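Local coordinates for putative nucleoprotein (Infectious salmon anemia virus, PDB 4EWC), which encapsidates the negative-strand viral RNA, shielding it from nucleases and forming the ribonucleoprotein that serves as template for transcription and replication, at residues S141-N146 against D411-G416; P238-Y243 against K250-S255; S267-D272 against A298-K303; M319-I324 against K334-I339. One frame throughout, in Å; residues are numbered along the deposited sequence.

Contact 1 of 4, residues S141-N146 against D411-G416; sequences SNMAYN and DFMKNG
A144 and M413 meet where the first turn of helix 142-162 packs on the loop between helices 394-402 and 417-425. The dense part is built around the A144 methyl, which points at the loop. CB of A144 lies 3.5 Å from CG of M413, and OD1 of D411 is also near this methyl. M413 is selenomethionine. Its CG stands anti to the carbonyl carbon (chi1 -59°), and bends at chi2 and chi3 bring CE of M413 within 4.0 Å of CG of M143, also selenomethionine. The two chains pass at a slant, and both also touch L263 of helix 253-269, which extends this apolar patch.

The other part is wetter and is held through water. S141, exposed, is the N-cap of the helix: its OG accepts from A144 N at 3.2 Å. One water donates to D411 OD2 and is weakly bonded to S141 N. A second water donates to A144 O at 3.0 Å and accepts from F412 N at 2.8 Å, joining the two backbones. D411 OD1 takes up M413 N at 2.9 Å in an Asx turn. This N-H comes from the anti side of the carboxylate, 27° out of its plane.

No direct hydrogen bond spans the two segments. They are held by apolar packing, one firm water bridge and one with a weak leg. Through that weaker bridge D411 OD2 reaches S141 N at the start of the helix, so the helix end may favour the negative charge of the D411 carboxylate.

Contact 2 of 4, residues P238-Y243 against K250-S255; sequences PKRSDY and KATESS
E253 sets CG anti to its own N (chi1 167°) and runs on extended, while K239 bends at chi2 and chi3, bringing its end back to the glutamate. The two chains then lie side by side, pointing the same way. Their salt bridge is long, 3.5 Å between K239 NZ and E253 OE1. The place is the N-terminal cap of helix 253-269: T252 is the N-cap, and its OG1 accepts from S255 N at 3.2 Å. The facing loop carries P238, K239 and R240 of a probable nuclear localization signal. R237, from the same motif, pairs with E253 OE2, so one glutamate faces two of its basic residues.

On the loop side, K239 N donates to D242 OD2 at 2.8 Å. This helps close the turn, with D242 N bonded to K239 O. R240 bends at chi2 and brings its guanidinium over A251 O, but the approach is too close and its placement is doubtful. Y243 packs on N146 and F150 of helix 142-162. E253 CG rests 3.5 Å from P238 O. A water ties the loop to the first turn of the helix, donating to P238 O at 2.7 Å and to E253 O at 3.1 Å.

Contact 3 of 4, residues S267-D272 against A298-K303; sequences SVLSAD and ANIPSK
L269, late in helix 253-269, lays its CD1 methyl over the backbone of N299 and I300. The partner is the loop that leads into the short helix 302-305, where P301 is the N-cap. It is a helix-to-loop packing contact, and the loop belongs to the helical bundle family region. CD1 of L269 is 3.4 Å from N299 O, 3.9 Å from I300 CA and 4.0 Å from P301 CD. One methyl therefore spans three consecutive residues. L269 turns CG anti to its carbonyl carbon (chi1 -66°), and an extended chi2 then carries CD1 out to the loop.

N299 points its CB at the helix. Its CG sits between its own backbone N and carbonyl carbon (chi1 59°), which puts ND2 beside L269. ND2 of N299 lies 3.9 Å from both CB and CD1 of L269, with the amide set obliquely across the leucine. D272 adds a looser neighbour. Its OD2 is 4.0 Å from N299 ND2, too far to bond, and the carboxylate and amide planes are 59° apart. The main polar partner of D272 is R182 of helix 174-188, which forms a salt bridge with OD1.

The loop is tied down by N114 of helix 96-114, whose ND2 donates to A298 O and I300 O. On the helix side, S270 curls back on its own chain. S270 OG donates to S267 O at 2.8 Å, tilted out of the carbonyl plane.

Contact 4 of 4, residues M319-I324 against K334-I339; sequences MGMKRI and KIFSII
M321 reaches across from helix 315-326 to F336 and I339 of helix 334-346, in an antiparallel helical hairpin. The short segments run at 160° to each other, and their axes come within 9.7 Å. Both belong to the helical bundle region of the family. M321 is selenomethionine. From CB, the chain sets CG anti to the carbonyl carbon and stays extended at chi2. CG meets I339 CG2 at 3.5 Å, and the two side chains slide past each other in opposite directions. SE comes next. It is 4.0 Å from the same I339 CG2 and stands above the face of the F336 ring, 5.4 Å from its centroid and 17° off the normal. This is a Met-aromatic contact, though a distant one. The bend at chi3 (67°) then turns CE to the ring, where it lies 3.6 Å from F336 CZ. L359 also touches M321 from outside the hairpin.

F336 sets CG anti to its backbone N, which carries the ring across to helix 315-326. There its edge meets I324: CG2 of I324 lies near the ring plane, 3.6 Å from CD2 of F336. The other arm of I324 goes to I335, with CD1 against CB and CG2 of that residue. G320 has no side chain, and I339 CD1 packs close to its backbone. No hydrogen bond crosses the hairpin here, so the seam is held by apolar contacts. At the I324 end it closes with I324 CD1 3.5 Å from I335 CB.

Contact 1 closes the longest loop in the chain order: contacts 2, 3 and 4 all fall between its two segments and follow one another in series. Contacts 1 and 2 lie on the same side of the chain's centre, with their own centres about 17 Å apart, and they touch where N146 meets Y243 and Y145 meets D242. Contacts 2 and 3 share helix 253-269, one near its start and one late in it, with centres about 23 Å apart. Contact 3 sits near the chain's centre. Contact 4, whose centre is about 22 Å from that of contact 3, follows through helices 302-305 and 315-326. Only contact 1 joins distant chain parts; the others are more local.

Contact 1 of 4, residues S141-N146 against D411-G416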
# COMPACT_ATOMS: atom_id res chain seq x y z
N SER A 141 25.24 19.48 -11.99
CA SER A 141 24.52 20.74 -12.18
C SER A 141 25.06 21.80 -11.22
O SER A 141 25.64 21.48 -10.17
CB SER A 141 23.01 20.56 -12.04
OG SER A 141 22.59 20.68 -10.69
N ASN A 142 24.90 23.07 -11.58
CA ASN A 142 25.47 24.15 -10.79
C ASN A 142 24.89 24.19 -9.42
O ASN A 142 25.60 24.33 -8.43
CB ASN A 142 25.20 25.51 -11.43
CG ASN A 142 26.09 25.80 -12.60
OD1 ASN A 142 27.15 25.18 -12.78
ND2 ASN A 142 25.69 26.78 -13.41
N MSE A 143 23.57 24.10 -9.38
CA MSE A 143 22.82 24.21 -8.16
C MSE A 143 23.25 23.07 -7.26
O MSE A 143 23.38 23.26 -6.06
CB MSE A 143 21.34 24.15 -8.44
CG MSE A 143 20.48 24.29 -7.20
SE MSE A 143 20.71 26.06 -6.35
CE MSE A 143 19.82 27.17 -7.69
N ALA A 144 23.48 21.89 -7.83
CA ALA A 144 23.93 20.76 -7.04
C ALA A 144 25.30 21.00 -6.45
O ALA A 144 25.52 20.83 -5.24
CB ALA A 144 23.93 19.49 -7.88
N TYR A 145 26.25 21.41 -7.30
CA TYR A 145 27.62 21.66 -6.87
C TYR A 145 27.67 22.76 -5.81
O TYR A 145 28.46 22.69 -4.86
CB TYR A 145 28.51 22.03 -8.07
CG TYR A 145 29.91 22.43 -7.65
CD1 TYR A 145 30.90 21.47 -7.43
CD2 TYR A 145 30.24 23.77 -7.47
CE1 TYR A 145 32.18 21.84 -7.04
CE2 TYR A 145 31.52 24.14 -7.07
CZ TYR A 145 32.49 23.17 -6.87
OH TYR A 145 33.76 23.53 -6.47
N ASN A 146 26.82 23.77 -5.98
CA ASN A 146 26.75 24.89 -5.05
C ASN A 146 26.23 24.48 -3.69
O ASN A 146 26.74 24.90 -2.66
CB ASN A 146 25.90 26.02 -5.63
CG ASN A 146 26.60 26.74 -6.75
OD1 ASN A 146 27.81 26.61 -6.93
ND2 ASN A 146 25.84 27.52 -7.52
N ASP A 411 25.99 14.76 -5.25
CA ASP A 411 24.86 15.38 -5.91
C ASP A 411 23.60 15.05 -5.12
O ASP A 411 23.17 13.88 -5.05
CB ASP A 411 24.73 14.87 -7.34
CG ASP A 411 23.81 15.72 -8.17
OD1 ASP A 411 23.00 16.48 -7.59
OD2 ASP A 411 23.90 15.65 -9.42
N PHE A 412 23.00 16.07 -4.53
CA PHE A 412 21.77 15.86 -3.75
C PHE A 412 20.53 16.29 -4.52
O PHE A 412 19.43 16.24 -3.98
CB PHE A 412 21.84 16.62 -2.43
CG PHE A 412 22.98 16.21 -1.55
CD1 PHE A 412 23.19 14.87 -1.21
CD2 PHE A 412 23.86 17.16 -1.03
CE1 PHE A 412 24.23 14.50 -0.38
CE2 PHE A 412 24.89 16.80 -0.21
CZ PHE A 412 25.08 15.47 0.13
N MSE A 413 20.73 16.75 -5.76
CA MSE A 413 19.64 17.22 -6.61
C MSE A 413 19.04 16.11 -7.48
O MSE A 413 17.83 15.99 -7.58
CB MSE A 413 20.10 18.37 -7.51
CG MSE A 413 20.63 19.61 -6.81
SE MSE A 413 19.41 20.58 -5.63
CE MSE A 413 18.04 21.13 -6.90
N LYS A 414 19.90 15.32 -8.13
CA LYS A 414 19.45 14.31 -9.10
C LYS A 414 18.62 13.17 -8.49
O LYS A 414 17.68 12.70 -9.11
CB LYS A 414 20.62 13.72 -9.90
CG LYS A 414 21.58 12.84 -9.06
CD LYS A 414 22.59 12.06 -9.92
CE LYS A 414 23.82 11.64 -9.11
NZ LYS A 414 23.56 10.54 -8.10
N ASN A 415 18.99 12.74 -7.29
CA ASN A 415 18.28 11.68 -6.59
C ASN A 415 18.79 11.55 -5.16
O ASN A 415 19.54 12.40 -4.68
CB ASN A 415 18.33 10.35 -7.34
CG ASN A 415 19.75 9.88 -7.63
OD1 ASN A 415 20.63 9.92 -6.76
ND2 ASN A 415 19.98 9.43 -8.86
N GLY A 416 18.40 10.48 -4.47
CA GLY A 416 18.79 10.30 -3.08
C GLY A 416 19.96 9.37 -2.81
O GLY A 416 20.19 9.00 -1.66
O HOH W 1 22.68 17.55 -10.94
O HOH W 2 24.50 18.35 -3.96

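Contact 2 of 4, residues P238-Y243 against K250-S255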
# COMPACT_ATOMS: atom_id res chain seq x y z
N PRO A 238 30.28 29.70 1.55
CA PRO A 238 31.10 29.92 0.36
C PRO A 238 30.98 31.37 -0.14
O PRO A 238 29.96 32.03 0.12
CB PRO A 238 30.51 28.95 -0.68
CG PRO A 238 29.72 27.96 0.11
CD PRO A 238 29.21 28.72 1.30
N LYS A 239 32.04 31.84 -0.81
CA LYS A 239 32.05 33.19 -1.37
C LYS A 239 31.44 33.13 -2.77
O LYS A 239 31.28 32.06 -3.34
CB LYS A 239 33.47 33.72 -1.46
CG LYS A 239 34.22 33.86 -0.12
CD LYS A 239 33.64 34.99 0.73
CE LYS A 239 33.08 34.43 2.05
NZ LYS A 239 32.68 35.48 3.04
N ARG A 240 31.11 34.30 -3.31
CA ARG A 240 30.59 34.39 -4.66
C ARG A 240 31.46 33.69 -5.70
O ARG A 240 30.94 33.11 -6.67
CB ARG A 240 30.37 35.86 -5.05
CG ARG A 240 30.32 36.14 -6.56
CD ARG A 240 28.91 36.15 -7.10
NE ARG A 240 28.89 36.18 -8.58
CZ ARG A 240 28.42 37.19 -9.32
NH1 ARG A 240 27.90 38.28 -8.75
NH2 ARG A 240 28.44 37.09 -10.64
N SER A 241 32.78 33.73 -5.49
CA SER A 241 33.70 33.14 -6.47
C SER A 241 33.77 31.64 -6.32
O SER A 241 34.12 30.94 -7.26
CB SER A 241 35.10 33.77 -6.39
OG SER A 241 35.69 33.56 -5.12
N ASP A 242 33.44 31.16 -5.13
CA ASP A 242 33.48 29.73 -4.86
C ASP A 242 32.42 28.97 -5.67
O ASP A 242 32.66 27.85 -6.12
CB ASP A 242 33.30 29.48 -3.35
CG ASP A 242 34.51 29.94 -2.55
OD1 ASP A 242 35.64 29.85 -3.09
OD2 ASP A 242 34.34 30.38 -1.39
N TYR A 243 31.25 29.60 -5.86
CA TYR A 243 30.13 28.99 -6.57
C TYR A 243 30.31 28.95 -8.10
O TYR A 243 30.97 29.81 -8.69
CB TYR A 243 28.85 29.76 -6.29
CG TYR A 243 28.38 29.79 -4.86
CD1 TYR A 243 28.06 28.61 -4.20
CD2 TYR A 243 28.21 30.99 -4.19
CE1 TYR A 243 27.61 28.63 -2.88
CE2 TYR A 243 27.75 31.03 -2.87
CZ TYR A 243 27.46 29.84 -2.23
OH TYR A 243 27.01 29.86 -0.93
N LYS A 250 23.61 37.40 -12.16
CA LYS A 250 23.50 38.45 -11.16
C LYS A 250 23.63 37.88 -9.74
O LYS A 250 23.72 38.63 -8.76
CB LYS A 250 22.19 39.22 -11.30
CG LYS A 250 21.93 39.79 -12.70
CD LYS A 250 20.45 40.15 -12.91
CE LYS A 250 20.19 40.76 -14.29
NZ LYS A 250 20.50 42.22 -14.37
N ALA A 251 23.65 36.55 -9.65
CA ALA A 251 23.72 35.84 -8.37
C ALA A 251 24.83 36.35 -7.45
O ALA A 251 25.94 36.61 -7.89
CB ALA A 251 23.90 34.34 -8.61
N THR A 252 24.51 36.50 -6.17
CA THR A 252 25.51 36.95 -5.22
C THR A 252 25.76 35.88 -4.15
O THR A 252 25.15 34.80 -4.20
CB THR A 252 25.10 38.28 -4.57
OG1 THR A 252 23.91 38.09 -3.80
CG2 THR A 252 24.85 39.34 -5.63
N GLU A 253 26.66 36.17 -3.22
CA GLU A 253 26.96 35.26 -2.13
C GLU A 253 25.71 35.02 -1.30
O GLU A 253 25.32 33.88 -1.05
CB GLU A 253 28.08 35.81 -1.22
CG GLU A 253 28.18 35.02 0.10
CD GLU A 253 29.19 35.56 1.08
OE1 GLU A 253 30.17 36.20 0.66
OE2 GLU A 253 29.01 35.32 2.30
N SER A 254 25.08 36.11 -0.87
CA SER A 254 23.83 36.08 -0.12
C SER A 254 22.77 35.31 -0.91
O SER A 254 22.06 34.45 -0.36
CB SER A 254 23.35 37.50 0.14
OG SER A 254 22.06 37.52 0.71
N SER A 255 22.67 35.63 -2.19
CA SER A 255 21.67 35.07 -3.09
C SER A 255 21.72 33.55 -3.15
O SER A 255 20.69 32.87 -3.04
CB SER A 255 21.86 35.67 -4.51
OG SER A 255 21.47 34.77 -5.54
O HOH W 3 27.28 31.93 0.34

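Contact 3 of 4, residues S267-D272 against A298-K303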
# COMPACT_ATOMS: atom_id res chain seq x y z
N SER A 267 13.67 20.58 3.44
CA SER A 267 13.81 19.23 3.97
C SER A 267 13.50 19.19 5.47
O SER A 267 12.72 18.37 5.93
CB SER A 267 15.19 18.70 3.68
OG SER A 267 15.36 18.47 2.31
N VAL A 268 14.10 20.10 6.23
CA VAL A 268 14.02 20.08 7.69
C VAL A 268 12.59 20.32 8.16
O VAL A 268 12.10 19.67 9.10
CB VAL A 268 14.95 21.15 8.31
CG1 VAL A 268 14.46 21.59 9.67
CG2 VAL A 268 16.36 20.64 8.37
N LEU A 269 11.92 21.25 7.48
CA LEU A 269 10.59 21.68 7.89
C LEU A 269 9.49 20.75 7.40
O LEU A 269 8.36 20.85 7.87
CB LEU A 269 10.31 23.09 7.37
CG LEU A 269 11.17 24.18 7.96
CD1 LEU A 269 10.74 25.50 7.36
CD2 LEU A 269 11.08 24.20 9.47
N SER A 270 9.79 19.86 6.46
CA SER A 270 8.74 19.01 5.90
C SER A 270 8.17 18.02 6.93
O SER A 270 7.06 17.52 6.77
CB SER A 270 9.19 18.31 4.61
OG SER A 270 10.30 17.47 4.82
N ALA A 271 8.91 17.77 8.00
CA ALA A 271 8.44 16.88 9.05
C ALA A 271 7.31 17.53 9.83
O ALA A 271 6.42 16.84 10.32
CB ALA A 271 9.57 16.47 9.98
N ASP A 272 7.34 18.85 9.94
CA ASP A 272 6.24 19.56 10.59
C ASP A 272 4.94 19.41 9.83
O ASP A 272 3.87 19.34 10.44
CB ASP A 272 6.55 21.04 10.74
CG ASP A 272 7.88 21.29 11.43
OD1 ASP A 272 8.42 20.35 12.07
OD2 ASP A 272 8.38 22.43 11.33
N ALA A 298 5.02 25.58 2.63
CA ALA A 298 4.38 26.86 2.96
C ALA A 298 5.07 27.69 4.09
O ALA A 298 5.02 28.93 4.08
CB ALA A 298 2.92 26.63 3.28
N ASN A 299 5.72 27.02 5.03
CA ASN A 299 6.39 27.71 6.13
C ASN A 299 7.91 27.90 5.96
O ASN A 299 8.62 28.17 6.94
CB ASN A 299 6.15 26.96 7.44
CG ASN A 299 6.65 25.53 7.37
OD1 ASN A 299 6.64 24.91 6.30
ND2 ASN A 299 7.09 25.00 8.51
N ILE A 300 8.42 27.72 4.74
CA ILE A 300 9.83 28.01 4.49
C ILE A 300 10.00 29.52 4.59
O ILE A 300 9.24 30.26 3.99
CB ILE A 300 10.29 27.56 3.11
CG1 ILE A 300 10.32 26.04 3.05
CG2 ILE A 300 11.64 28.13 2.79
CD1 ILE A 300 10.48 25.50 1.65
N PRO A 301 10.99 29.97 5.38
CA PRO A 301 11.27 31.39 5.62
C PRO A 301 11.39 32.18 4.32
O PRO A 301 12.20 31.83 3.45
CB PRO A 301 12.61 31.36 6.37
CG PRO A 301 12.62 30.04 7.06
CD PRO A 301 11.90 29.09 6.15
N SER A 302 10.59 33.24 4.19
CA SER A 302 10.43 33.94 2.92
C SER A 302 11.72 34.48 2.30
O SER A 302 11.82 34.57 1.07
CB SER A 302 9.40 35.07 3.06
OG SER A 302 9.96 36.17 3.73
N LYS A 303 12.70 34.84 3.13
CA LYS A 303 13.98 35.33 2.63
C LYS A 303 14.66 34.28 1.74
O LYS A 303 15.44 34.62 0.85
CB LYS A 303 14.91 35.74 3.78

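Contact 4 of 4, residues M319-I324 against K334-I339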
# COMPACT_ATOMS: atom_id res chain seq x y z
N MSE A 319 -3.56 31.23 -3.64
CA MSE A 319 -4.24 31.89 -2.54
C MSE A 319 -3.98 33.38 -2.65
O MSE A 319 -4.85 34.20 -2.35
CB MSE A 319 -3.70 31.38 -1.21
CG MSE A 319 -4.19 30.02 -0.78
SE MSE A 319 -3.11 29.46 0.75
CE MSE A 319 -3.14 31.16 1.70
N GLY A 320 -2.77 33.71 -3.07
CA GLY A 320 -2.40 35.09 -3.29
C GLY A 320 -3.28 35.70 -4.38
O GLY A 320 -3.70 36.85 -4.28
N MSE A 321 -3.57 34.90 -5.41
CA MSE A 321 -4.37 35.33 -6.54
C MSE A 321 -5.84 35.50 -6.17
O MSE A 321 -6.51 36.40 -6.67
CB MSE A 321 -4.26 34.34 -7.71
CG MSE A 321 -3.05 34.56 -8.59
SE MSE A 321 -2.84 33.23 -10.02
CE MSE A 321 -4.43 33.72 -11.07
N LYS A 322 -6.34 34.64 -5.28
CA LYS A 322 -7.75 34.70 -4.86
C LYS A 322 -7.96 35.89 -3.93
O LYS A 322 -8.97 36.59 -4.02
CB LYS A 322 -8.15 33.39 -4.18
CG LYS A 322 -9.55 33.35 -3.60
CD LYS A 322 -9.78 32.06 -2.82
CE LYS A 322 -11.24 31.92 -2.42
NZ LYS A 322 -11.51 30.63 -1.73
N ARG A 323 -6.98 36.11 -3.05
CA ARG A 323 -7.07 37.16 -2.04
C ARG A 323 -7.08 38.53 -2.69
O ARG A 323 -7.86 39.40 -2.33
CB ARG A 323 -5.87 37.06 -1.10
CG ARG A 323 -5.78 38.17 -0.08
CD ARG A 323 -4.48 38.07 0.71
NE ARG A 323 -4.21 36.70 1.16
CZ ARG A 323 -4.76 36.13 2.23
NH1 ARG A 323 -5.64 36.80 2.98
NH2 ARG A 323 -4.45 34.88 2.56
N ILE A 324 -6.20 38.69 -3.67
CA ILE A 324 -6.13 39.90 -4.46
C ILE A 324 -7.31 40.00 -5.45
O ILE A 324 -7.57 41.07 -6.00
CB ILE A 324 -4.81 39.96 -5.23
CG1 ILE A 324 -4.46 41.40 -5.60
CG2 ILE A 324 -4.87 39.06 -6.46
CD1 ILE A 324 -3.00 41.61 -5.95
N LYS A 334 -1.75 44.65 -11.38
CA LYS A 334 -0.39 44.34 -11.82
C LYS A 334 0.16 43.11 -11.11
O LYS A 334 0.77 42.24 -11.73
CB LYS A 334 0.53 45.53 -11.57
N ILE A 335 -0.06 43.05 -9.80
CA ILE A 335 0.38 41.91 -9.00
C ILE A 335 -0.25 40.62 -9.52
O ILE A 335 0.45 39.65 -9.78
CB ILE A 335 0.05 42.13 -7.51
CG1 ILE A 335 0.75 43.39 -7.00
CG2 ILE A 335 0.46 40.91 -6.68
CD1 ILE A 335 0.46 43.69 -5.55
N PHE A 336 -1.56 40.64 -9.70
CA PHE A 336 -2.29 39.51 -10.28
C PHE A 336 -1.60 38.97 -11.54
O PHE A 336 -1.46 37.76 -11.70
CB PHE A 336 -3.73 39.93 -10.59
CG PHE A 336 -4.64 38.79 -10.91
CD1 PHE A 336 -4.74 38.31 -12.21
CD2 PHE A 336 -5.44 38.23 -9.93
CE1 PHE A 336 -5.60 37.27 -12.52
CE2 PHE A 336 -6.30 37.17 -10.23
CZ PHE A 336 -6.39 36.69 -11.53
N SER A 337 -1.16 39.86 -12.42
CA SER A 337 -0.44 39.45 -13.62
C SER A 337 0.94 38.84 -13.32
O SER A 337 1.44 38.00 -14.07
CB SER A 337 -0.26 40.64 -14.57
OG SER A 337 -1.51 41.19 -14.92
N ILE A 338 1.55 39.27 -12.22
CA ILE A 338 2.87 38.78 -11.86
C ILE A 338 2.77 37.37 -11.31
O ILE A 338 3.61 36.51 -11.61
CB ILE A 338 3.49 39.65 -10.78
CG1 ILE A 338 3.65 41.07 -11.29
CG2 ILE A 338 4.83 39.06 -10.33
CD1 ILE A 338 4.14 42.03 -10.24
N ILE A 339 1.74 37.15 -10.50
CA ILE A 339 1.54 35.87 -9.89
C ILE A 339 1.06 34.91 -10.95
O ILE A 339 1.47 33.74 -10.98
CB ILE A 339 0.51 35.93 -8.75
CG1 ILE A 339 0.89 37.00 -7.73
CG2 ILE A 339 0.40 34.58 -8.06
CD1 ILE A 339 0.06 36.94 -6.45